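Local coordinates for hypothetical protein Atu2648 (Agrobacterium tumefaciens str. C58, PDB 1ZCE) that is of unknown function but carries an EVE domain, related to the ASCH and RNA-binding PUA domains, and so may bind nucleic acid, at residues N3-K8 and M41-I46; Y35-N40 and M118-Q123. All blocks are in the same frame, centred on the assembly; numbering follows the deposited sequence.

Contact 1 of 2, residues N3-K8 and M41-I46; sequences NYWLYK and MRAMKI
A Met-aromatic contact between Met44 and Trp5 joins the first strand of the EVE domain to the turn that follows helix 35-42. Met44 is a selenomethionine here. Its side chain runs extended beyond CG and lies across one face of the indole. Met44 CG sits over the five-membered ring in a CH-pi contact, 3.6 Å from the ring centroid. The selenium is above the same ring, with Met44 SE 4.4 Å from its centroid and only 7° off the ring normal. The terminal methyl then reaches the strand end of the indole, where Met44 CE is 3.6 Å from Trp5 CG. Ala43 adds its methyl further out, with Ala43 CB 3.9 Å from Trp5 CH2.

Tyr7 meets the far end of Met44 from the opposite direction. The selenium lies at the edge of the phenol ring, and Met44 SE is 3.2 Å from Tyr7 OH. This hydroxyl is buried and has no hydrogen-bonding partner in the model. Met44 CE also touches the ring, 3.7 Å from Tyr7 CE2.

The outer end of the contact is wet. One water accepts from Asn3 ND2 at 2.8 Å and from Lys45 NZ, and donates to Ala43 O. Lys45 bends at its last torsion (chi4 68°), which brings its amine to this water. A second water also joins Asn3 ND2 to Lys45 NZ, weakly on the lysine side.

Asp48 OD2 takes hydrogen bonds from both Trp5 NE1 and Lys45 N, tying the indole to the chain beyond the turn. Strand 4-9 lies between strands 49-54 and 122-125, and Met44 also packs on Val67 of strand 60-73 and on Val86 of strand 84-99.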
ATOM      1  N   ASN A   3       7.470 -10.270  -1.748  1.00  8.51           N
ATOM      2  CA  ASN A   3       7.494  -8.812  -1.824  1.00  6.40           C
ATOM      3  C   ASN A   3       6.312  -8.162  -1.118  1.00  6.01           C
ATOM      4  O   ASN A   3       5.176  -8.628  -1.219  1.00  5.46           O
ATOM      5  CB  ASN A   3       7.533  -8.364  -3.287  1.00  7.49           C
ATOM      6  CG  ASN A   3       8.753  -8.885  -4.020  1.00  7.36           C
ATOM      7  OD1 ASN A   3       9.864  -8.838  -3.501  1.00  9.64           O
ATOM      8  ND2 ASN A   3       8.551  -9.375  -5.236  1.00  8.18           N
ATOM      9  N   TYR A   4       6.605  -7.077  -0.406  1.00  4.66           N
ATOM     10  CA  TYR A   4       5.608  -6.312   0.338  1.00  4.49           C
ATOM     11  C   TYR A   4       5.607  -4.873  -0.156  1.00  3.52           C
ATOM     12  O   TYR A   4       6.621  -4.380  -0.650  1.00  4.02           O
ATOM     13  CB  TYR A   4       5.912  -6.387   1.834  1.00  4.89           C
ATOM     14  CG  TYR A   4       5.729  -7.786   2.366  1.00  4.75           C
ATOM     15  CD1 TYR A   4       4.481  -8.223   2.799  1.00  4.43           C
ATOM     16  CD2 TYR A   4       6.778  -8.708   2.343  1.00  5.61           C
ATOM     17  CE1 TYR A   4       4.275  -9.538   3.191  1.00  5.90           C
ATOM     18  CE2 TYR A   4       6.579 -10.034   2.735  1.00  6.65           C
ATOM     19  CZ  TYR A   4       5.324 -10.437   3.153  1.00  5.73           C
ATOM     20  OH  TYR A   4       5.098 -11.744   3.518  1.00  8.48           O
ATOM     21  N   TRP A   5       4.469  -4.202  -0.010  1.00  4.15           N
ATOM     22  CA  TRP A   5       4.318  -2.854  -0.533  1.00  4.16           C
ATOM     23  C   TRP A   5       3.546  -1.908   0.376  1.00  3.57           C
ATOM     24  O   TRP A   5       3.036  -2.306   1.422  1.00  3.05           O
ATOM     25  CB  TRP A   5       3.592  -2.943  -1.879  1.00  4.20           C
ATOM     26  CG  TRP A   5       4.131  -4.021  -2.771  1.00  3.84           C
ATOM     27  CD1 TRP A   5       3.701  -5.320  -2.866  1.00  4.47           C
ATOM     28  CD2 TRP A   5       5.228  -3.898  -3.668  1.00  3.43           C
ATOM     29  NE1 TRP A   5       4.472  -6.009  -3.774  1.00  4.86           N
ATOM     30  CE2 TRP A   5       5.422  -5.156  -4.283  1.00  4.80           C
ATOM     31  CE3 TRP A   5       6.078  -2.840  -4.017  1.00  4.63           C
ATOM     32  CZ2 TRP A   5       6.430  -5.386  -5.231  1.00  4.46           C
ATOM     33  CZ3 TRP A   5       7.077  -3.062  -4.953  1.00  4.42           C
ATOM     34  CH2 TRP A   5       7.246  -4.325  -5.550  1.00  4.69           C
ATOM     35  N   LEU A   6       3.479  -0.645  -0.035  1.00  2.98           N
ATOM     36  CA  LEU A   6       2.716   0.368   0.690  1.00  3.11           C
ATOM     37  C   LEU A   6       2.046   1.281  -0.332  1.00  3.38           C
ATOM     38  O   LEU A   6       2.666   1.692  -1.314  1.00  3.52           O
ATOM     39  CB  LEU A   6       3.603   1.186   1.645  1.00  4.19           C
ATOM     40  CG  LEU A   6       2.882   2.281   2.454  1.00  3.63           C
ATOM     41  CD1 LEU A   6       3.520   2.436   3.835  1.00  4.59           C
ATOM     42  CD2 LEU A   6       2.911   3.598   1.691  1.00  4.81           C
ATOM     43  N   TYR A   7       0.770   1.571  -0.095  1.00  3.24           N
ATOM     44  CA  TYR A   7      -0.024   2.420  -0.976  1.00  4.06           C
ATOM     45  C   TYR A   7      -0.519   3.626  -0.196  1.00  4.66           C
ATOM     46  O   TYR A   7      -1.177   3.475   0.837  1.00  5.56           O
ATOM     47  CB  TYR A   7      -1.247   1.663  -1.516  1.00  5.01           C
ATOM     48  CG  TYR A   7      -0.953   0.282  -2.048  1.00  5.27           C
ATOM     49  CD1 TYR A   7      -0.722  -0.781  -1.178  1.00  5.43           C
ATOM     50  CD2 TYR A   7      -0.874   0.041  -3.418  1.00  6.08           C
ATOM     51  CE1 TYR A   7      -0.411  -2.050  -1.654  1.00  7.31           C
ATOM     52  CE2 TYR A   7      -0.560  -1.229  -3.904  1.00  7.18           C
ATOM     53  CZ  TYR A   7      -0.328  -2.266  -3.015  1.00  7.60           C
ATOM     54  OH  TYR A   7       0.022  -3.518  -3.474  1.00  8.70           O
ATOM     55  N   LYS A   8      -0.192   4.819  -0.674  1.00  4.82           N
ATOM     56  CA  LYS A   8      -0.657   6.035  -0.023  1.00  5.72           C
ATOM     57  C   LYS A   8      -2.026   6.395  -0.596  1.00  6.09           C
ATOM     58  O   LYS A   8      -2.243   6.324  -1.810  1.00  7.28           O
ATOM     59  CB  LYS A   8       0.310   7.193  -0.276  1.00  6.25           C
ATOM     60  CG  LYS A   8       1.680   7.034   0.353  1.00  7.89           C
ATOM     61  CD  LYS A   8       2.460   8.339   0.252  1.00 11.05           C
ATOM     62  CE  LYS A   8       3.774   8.271   1.010  1.00 11.88           C
ATOM     63  NZ  LYS A   8       4.496   9.578   0.976  1.00 14.42           N
HETATM   64  N   MSE A  41       4.079  -1.129  -9.167  1.00  3.83           N
HETATM   65  CA  MSE A  41       2.870  -1.914  -9.371  1.00  3.56           C
HETATM   66  C   MSE A  41       3.116  -3.022 -10.395  1.00  4.10           C
HETATM   67  O   MSE A  41       2.599  -4.128 -10.247  1.00  4.74           O
HETATM   68  CB  MSE A  41       1.700  -1.020  -9.795  1.00  3.30           C
HETATM   69  CG  MSE A  41       1.193  -0.153  -8.648  1.00  4.12           C
HETATM   70 SE   MSE A  41      -0.466   0.813  -8.997  1.00  9.85          SE
HETATM   71  CE  MSE A  41       0.232   2.031 -10.344  1.00  5.68           C
ATOM     72  N   ARG A  42       3.894  -2.732 -11.434  1.00  4.03           N
ATOM     73  CA  ARG A  42       4.202  -3.746 -12.437  1.00  5.30           C
ATOM     74  C   ARG A  42       4.990  -4.908 -11.835  1.00  5.95           C
ATOM     75  O   ARG A  42       5.001  -6.003 -12.392  1.00  8.48           O
ATOM     76  CB  ARG A  42       5.014  -3.145 -13.584  1.00  6.04           C
ATOM     77  CG  ARG A  42       4.239  -2.205 -14.471  1.00  6.14           C
ATOM     78  CD  ARG A  42       5.147  -1.595 -15.515  1.00  7.72           C
ATOM     79  NE  ARG A  42       4.409  -0.744 -16.434  1.00  6.96           N
ATOM     80  CZ  ARG A  42       4.963  -0.101 -17.454  1.00  7.57           C
ATOM     81  NH1 ARG A  42       6.266  -0.213 -17.677  1.00  8.12           N
ATOM     82  NH2 ARG A  42       4.212   0.642 -18.252  1.00  8.53           N
ATOM     83  N   ALA A  43       5.652  -4.674 -10.707  1.00  5.17           N
ATOM     84  CA  ALA A  43       6.441  -5.718 -10.061  1.00  6.64           C
ATOM     85  C   ALA A  43       5.612  -6.565  -9.103  1.00  5.78           C
ATOM     86  O   ALA A  43       6.110  -7.545  -8.549  1.00  7.75           O
ATOM     87  CB  ALA A  43       7.605  -5.088  -9.311  1.00  7.36           C
HETATM   88  N   MSE A  44       4.348  -6.195  -8.919  1.00  5.39           N
HETATM   89  CA  MSE A  44       3.469  -6.909  -7.999  1.00  4.85           C
HETATM   90  C   MSE A  44       2.846  -8.167  -8.576  1.00  5.59           C
HETATM   91  O   MSE A  44       2.563  -8.249  -9.772  1.00  6.12           O
HETATM   92  CB  MSE A  44       2.356  -5.982  -7.515  1.00  6.18           C
HETATM   93  CG  MSE A  44       2.869  -4.821  -6.689  1.00  5.24           C
HETATM   94 SE   MSE A  44       1.479  -3.557  -6.289  1.00 11.63          SE
HETATM   95  CE  MSE A  44       2.592  -2.203  -5.485  1.00  6.45           C
ATOM     96  N   LYS A  45       2.636  -9.146  -7.703  1.00  5.24           N
ATOM     97  CA  LYS A  45       2.014 -10.402  -8.082  1.00  6.18           C
ATOM     98  C   LYS A  45       0.691 -10.534  -7.335  1.00  6.26           C
ATOM     99  O   LYS A  45       0.475  -9.883  -6.311  1.00  6.22           O
ATOM    100  CB  LYS A  45       2.929 -11.574  -7.717  1.00  9.30           C
ATOM    101  CG  LYS A  45       4.269 -11.554  -8.434  1.00 11.63           C
ATOM    102  CD  LYS A  45       5.106 -12.781  -8.106  1.00 14.15           C
ATOM    103  CE  LYS A  45       6.502 -12.678  -8.704  1.00 15.08           C
ATOM    104  NZ  LYS A  45       7.304 -11.609  -8.056  1.00 15.23           N
ATOM    105  N   ILE A  46      -0.198 -11.372  -7.858  1.00  6.73           N
ATOM    106  CA  ILE A  46      -1.478 -11.604  -7.209  1.00  6.83           C
ATOM    107  C   ILE A  46      -1.189 -12.119  -5.805  1.00  6.87           C
ATOM    108  O   ILE A  46      -0.348 -13.000  -5.623  1.00  6.87           O
ATOM    109  CB  ILE A  46      -2.302 -12.666  -7.974  1.00  7.49           C
ATOM    110  CG1 ILE A  46      -2.701 -12.123  -9.347  1.00  9.46           C
ATOM    111  CG2 ILE A  46      -3.539 -13.057  -7.174  1.00  9.58           C
ATOM    112  CD1 ILE A  46      -3.523 -10.849  -9.286  1.00  9.84           C
TER
HETATM  113  O   HOH W   1       5.993  -9.384  -6.421  1.00  8.17           O
HETATM  114  O   HOH W   2      10.445 -10.953  -6.967  1.00 17.66           O

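Contact 2 of 2, residues Y35-N40 and M118-Q123; sequences YQARNN and MRLSVQ
Ala37 faces the chain entering strand 122-125 and packs between Leu120 and Val122. Its methyl is the meeting point: Ala37 CB is 3.9 Å from Leu120 CD1 and equally far from Val122 CB. Ser121 OG also comes up to this methyl, at 3.9 Å from Ala37 CB. The small side chain lets the two backbones come close, with 4.8 Å between Ala37 CA and Val122 CA.

Leu120 straddles the helix surface with its two methyls. CD1 goes to Gln36, where it lies 3.5 Å from Gln36 CG, and also touches the backbone at Ala37 N. CD2 goes one turn on, to the side-chain amide of Asn40, and sits 3.8 Å from the atom modelled as Asn40 OD1. The leucine CG stands opposite its own backbone N (chi1 -167°), which carries it toward the helix, and chi2 (63°) spreads CD1 and CD2 along it.

The fold element here is helix 35-42 lying against the edge of the mixed sheet, where 122-125 is an outermost strand. Gln36, Ala37 and Asn40 form the face turned to the loop at Leu120 and Ser121 and to the start of this strand.

Asn40 OD1 is modelled 2.9 Å from Val122 O. Both are acceptors, so no hydrogen bond forms, and the placing of this amide is doubtful. The bend of Gln36 at chi2 turns its own amide toward that of Asn40.

Further out, Asn34 OD1 accepts a hydrogen bond from Ala37 N at the start of the helix. Leu120 also packs on Ser113 of helix 113-116. Ser121 is held to strand 4-9 by a backbone hydrogen bond with Lys8.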
ATOM      1  N   TYR A  35       6.370   7.339 -12.691  1.00  5.89           N
ATOM      2  CA  TYR A  35       6.954   6.147 -13.295  1.00  6.41           C
ATOM      3  C   TYR A  35       7.403   5.093 -12.296  1.00  6.75           C
ATOM      4  O   TYR A  35       7.132   3.908 -12.477  1.00  6.12           O
ATOM      5  CB  TYR A  35       8.120   6.535 -14.205  1.00  7.66           C
ATOM      6  CG  TYR A  35       7.702   7.404 -15.367  1.00  9.24           C
ATOM      7  CD1 TYR A  35       8.169   8.711 -15.490  1.00  9.62           C
ATOM      8  CD2 TYR A  35       6.823   6.927 -16.334  1.00  9.56           C
ATOM      9  CE1 TYR A  35       7.768   9.523 -16.548  1.00 10.57           C
ATOM     10  CE2 TYR A  35       6.414   7.730 -17.393  1.00 10.80           C
ATOM     11  CZ  TYR A  35       6.891   9.027 -17.495  1.00 10.04           C
ATOM     12  OH  TYR A  35       6.485   9.827 -18.540  1.00 12.36           O
ATOM     13  N   GLN A  36       8.084   5.512 -11.238  1.00  5.89           N
ATOM     14  CA  GLN A  36       8.557   4.561 -10.241  1.00  6.94           C
ATOM     15  C   GLN A  36       7.406   3.853  -9.535  1.00  5.96           C
ATOM     16  O   GLN A  36       7.469   2.647  -9.293  1.00  5.88           O
ATOM     17  CB  GLN A  36       9.449   5.264  -9.218  1.00  9.07           C
ATOM     18  CG  GLN A  36       9.876   4.365  -8.074  1.00 14.18           C
ATOM     19  CD  GLN A  36      10.518   3.078  -8.549  1.00 19.14           C
ATOM     20  OE1 GLN A  36      10.497   2.069  -7.846  1.00 23.84           O
ATOM     21  NE2 GLN A  36      11.105   3.109  -9.740  1.00 21.97           N
ATOM     22  N   ALA A  37       6.364   4.604  -9.190  1.00  5.14           N
ATOM     23  CA  ALA A  37       5.200   4.023  -8.523  1.00  4.72           C
ATOM     24  C   ALA A  37       4.525   3.026  -9.468  1.00  4.32           C
ATOM     25  O   ALA A  37       4.118   1.935  -9.056  1.00  4.36           O
ATOM     26  CB  ALA A  37       4.224   5.118  -8.120  1.00  4.81           C
ATOM     27  N   ARG A  38       4.407   3.415 -10.735  1.00  3.80           N
ATOM     28  CA  ARG A  38       3.816   2.560 -11.754  1.00  4.65           C
ATOM     29  C   ARG A  38       4.641   1.283 -11.879  1.00  4.28           C
ATOM     30  O   ARG A  38       4.098   0.181 -11.939  1.00  4.36           O
ATOM     31  CB  ARG A  38       3.807   3.279 -13.103  1.00  4.88           C
ATOM     32  CG  ARG A  38       3.296   2.428 -14.256  1.00  6.01           C
ATOM     33  CD  ARG A  38       3.769   2.977 -15.595  1.00  5.95           C
ATOM     34  NE  ARG A  38       5.216   2.848 -15.747  1.00  6.98           N
ATOM     35  CZ  ARG A  38       5.901   3.277 -16.800  1.00  7.79           C
ATOM     36  NH1 ARG A  38       5.273   3.873 -17.805  1.00  9.91           N
ATOM     37  NH2 ARG A  38       7.213   3.103 -16.848  1.00  8.45           N
ATOM     38  N   ASN A  39       5.960   1.437 -11.924  1.00  3.74           N
ATOM     39  CA  ASN A  39       6.845   0.292 -12.056  1.00  5.48           C
ATOM     40  C   ASN A  39       6.770  -0.610 -10.836  1.00  4.77           C
ATOM     41  O   ASN A  39       6.932  -1.822 -10.954  1.00  4.96           O
ATOM     42  CB  ASN A  39       8.281   0.753 -12.315  1.00  6.40           C
ATOM     43  CG  ASN A  39       8.439   1.441 -13.667  1.00  7.20           C
ATOM     44  OD1 ASN A  39       7.564   1.352 -14.533  1.00  7.43           O
ATOM     45  ND2 ASN A  39       9.566   2.123 -13.856  1.00  7.97           N
ATOM     46  N   ASN A  40       6.527  -0.029  -9.665  1.00  3.71           N
ATOM     47  CA  ASN A  40       6.395  -0.840  -8.463  1.00  4.03           C
ATOM     48  C   ASN A  40       5.144  -1.705  -8.622  1.00  3.94           C
ATOM     49  O   ASN A  40       5.144  -2.885  -8.271  1.00  5.21           O
ATOM     50  CB  ASN A  40       6.301   0.052  -7.218  1.00  4.77           C
ATOM     51  CG  ASN A  40       7.659   0.610  -6.791  1.00  5.36           C
ATOM     52  OD1 ASN A  40       7.746   1.589  -6.046  1.00  6.52           O
ATOM     53  ND2 ASN A  40       8.726  -0.023  -7.260  1.00  5.64           N
HETATM   54  N   MSE A 118       9.750  11.217  -0.618  1.00 23.50           N
HETATM   55  CA  MSE A 118       8.762  12.265  -0.394  1.00 25.84           C
HETATM   56  C   MSE A 118       7.694  12.359  -1.481  1.00 24.60           C
HETATM   57  O   MSE A 118       6.681  13.035  -1.300  1.00 26.05           O
HETATM   58  CB  MSE A 118       9.459  13.625  -0.271  1.00 29.78           C
HETATM   59  CG  MSE A 118      10.378  13.767   0.934  1.00 33.98           C
HETATM   60 SE   MSE A 118       9.445  13.563   2.617  1.00 41.66          SE
HETATM   61  CE  MSE A 118      10.079  11.806   3.091  1.00 35.80           C
ATOM     62  N   ARG A 119       7.909  11.678  -2.604  1.00 21.79           N
ATOM     63  CA  ARG A 119       6.962  11.744  -3.714  1.00 19.36           C
ATOM     64  C   ARG A 119       6.488  10.412  -4.289  1.00 16.78           C
ATOM     65  O   ARG A 119       5.833  10.383  -5.330  1.00 17.85           O
ATOM     66  CB  ARG A 119       7.568  12.573  -4.846  1.00 20.07           C
ATOM     67  CG  ARG A 119       7.775  14.036  -4.507  1.00 21.82           C
ATOM     68  CD  ARG A 119       8.521  14.762  -5.615  1.00 22.43           C
ATOM     69  NE  ARG A 119       8.098  14.320  -6.942  1.00 23.85           N
ATOM     70  CZ  ARG A 119       8.775  13.452  -7.689  1.00 24.99           C
ATOM     71  NH1 ARG A 119       8.317  13.100  -8.884  1.00 26.12           N
ATOM     72  NH2 ARG A 119       9.918  12.948  -7.246  1.00 25.54           N
ATOM     73  N   LEU A 120       6.811   9.314  -3.621  1.00 13.05           N
ATOM     74  CA  LEU A 120       6.411   8.001  -4.106  1.00  9.54           C
ATOM     75  C   LEU A 120       5.104   7.557  -3.449  1.00  8.18           C
ATOM     76  O   LEU A 120       5.060   7.347  -2.236  1.00  8.20           O
ATOM     77  CB  LEU A 120       7.520   7.000  -3.811  1.00 10.91           C
ATOM     78  CG  LEU A 120       7.363   5.664  -4.526  1.00 10.46           C
ATOM     79  CD1 LEU A 120       7.431   5.878  -6.035  1.00 11.10           C
ATOM     80  CD2 LEU A 120       8.464   4.720  -4.075  1.00 12.81           C
ATOM     81  N   SER A 121       4.050   7.395  -4.248  1.00  6.55           N
ATOM     82  CA  SER A 121       2.736   7.009  -3.724  1.00  6.71           C
ATOM     83  C   SER A 121       2.538   5.504  -3.567  1.00  5.13           C
ATOM     84  O   SER A 121       1.640   5.068  -2.844  1.00  5.63           O
ATOM     85  CB  SER A 121       1.621   7.577  -4.610  1.00  9.51           C
ATOM     86  OG  SER A 121       1.569   6.911  -5.859  1.00 12.11           O
ATOM     87  N   VAL A 122       3.355   4.718  -4.262  1.00  3.95           N
ATOM     88  CA  VAL A 122       3.302   3.256  -4.183  1.00  4.36           C
ATOM     89  C   VAL A 122       4.756   2.873  -3.955  1.00  4.03           C
ATOM     90  O   VAL A 122       5.623   3.128  -4.801  1.00  5.04           O
ATOM     91  CB  VAL A 122       2.765   2.643  -5.481  1.00  3.15           C
ATOM     92  CG1 VAL A 122       2.675   1.132  -5.334  1.00  4.97           C
ATOM     93  CG2 VAL A 122       1.403   3.227  -5.802  1.00  5.14           C
ATOM     94  N   GLN A 123       5.013   2.251  -2.809  1.00  4.15           N
ATOM     95  CA  GLN A 123       6.377   1.946  -2.402  1.00  4.43           C
ATOM     96  C   GLN A 123       6.689   0.521  -1.988  1.00  4.92           C
ATOM     97  O   GLN A 123       5.801  -0.258  -1.647  1.00  4.67           O
ATOM     98  CB  GLN A 123       6.742   2.836  -1.203  1.00  7.33           C
ATOM     99  CG  GLN A 123       6.305   4.289  -1.310  1.00  7.48           C
ATOM    100  CD  GLN A 123       6.439   5.050   0.001  1.00  6.41           C
ATOM    101  OE1 GLN A 123       6.404   6.279   0.014  1.00  8.78           O
ATOM    102  NE2 GLN A 123       6.577   4.324   1.109  1.00  4.95           N
TER

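From the N terminus, the chain lays down strand 4-9, passes through helix 35-42, and closes contact 1 at the turn after it, with 32 residues between its segments. Contact 2 begins earlier on the same helix and closes a longer loop of 77 residues, which holds three of the six strands. The two loops cross, since their segments alternate along the chain. Helix 35-42 and the turn after it are thus tied to strand 4-9, and to strand 122-125 with the loop leading into it; the two strands are antiparallel neighbours. Leu6 O and Gln123 N, 2.8 Å apart, probably hydrogen-bond between them, and Met44 CE packs 3.3 Å from Val122 CG1.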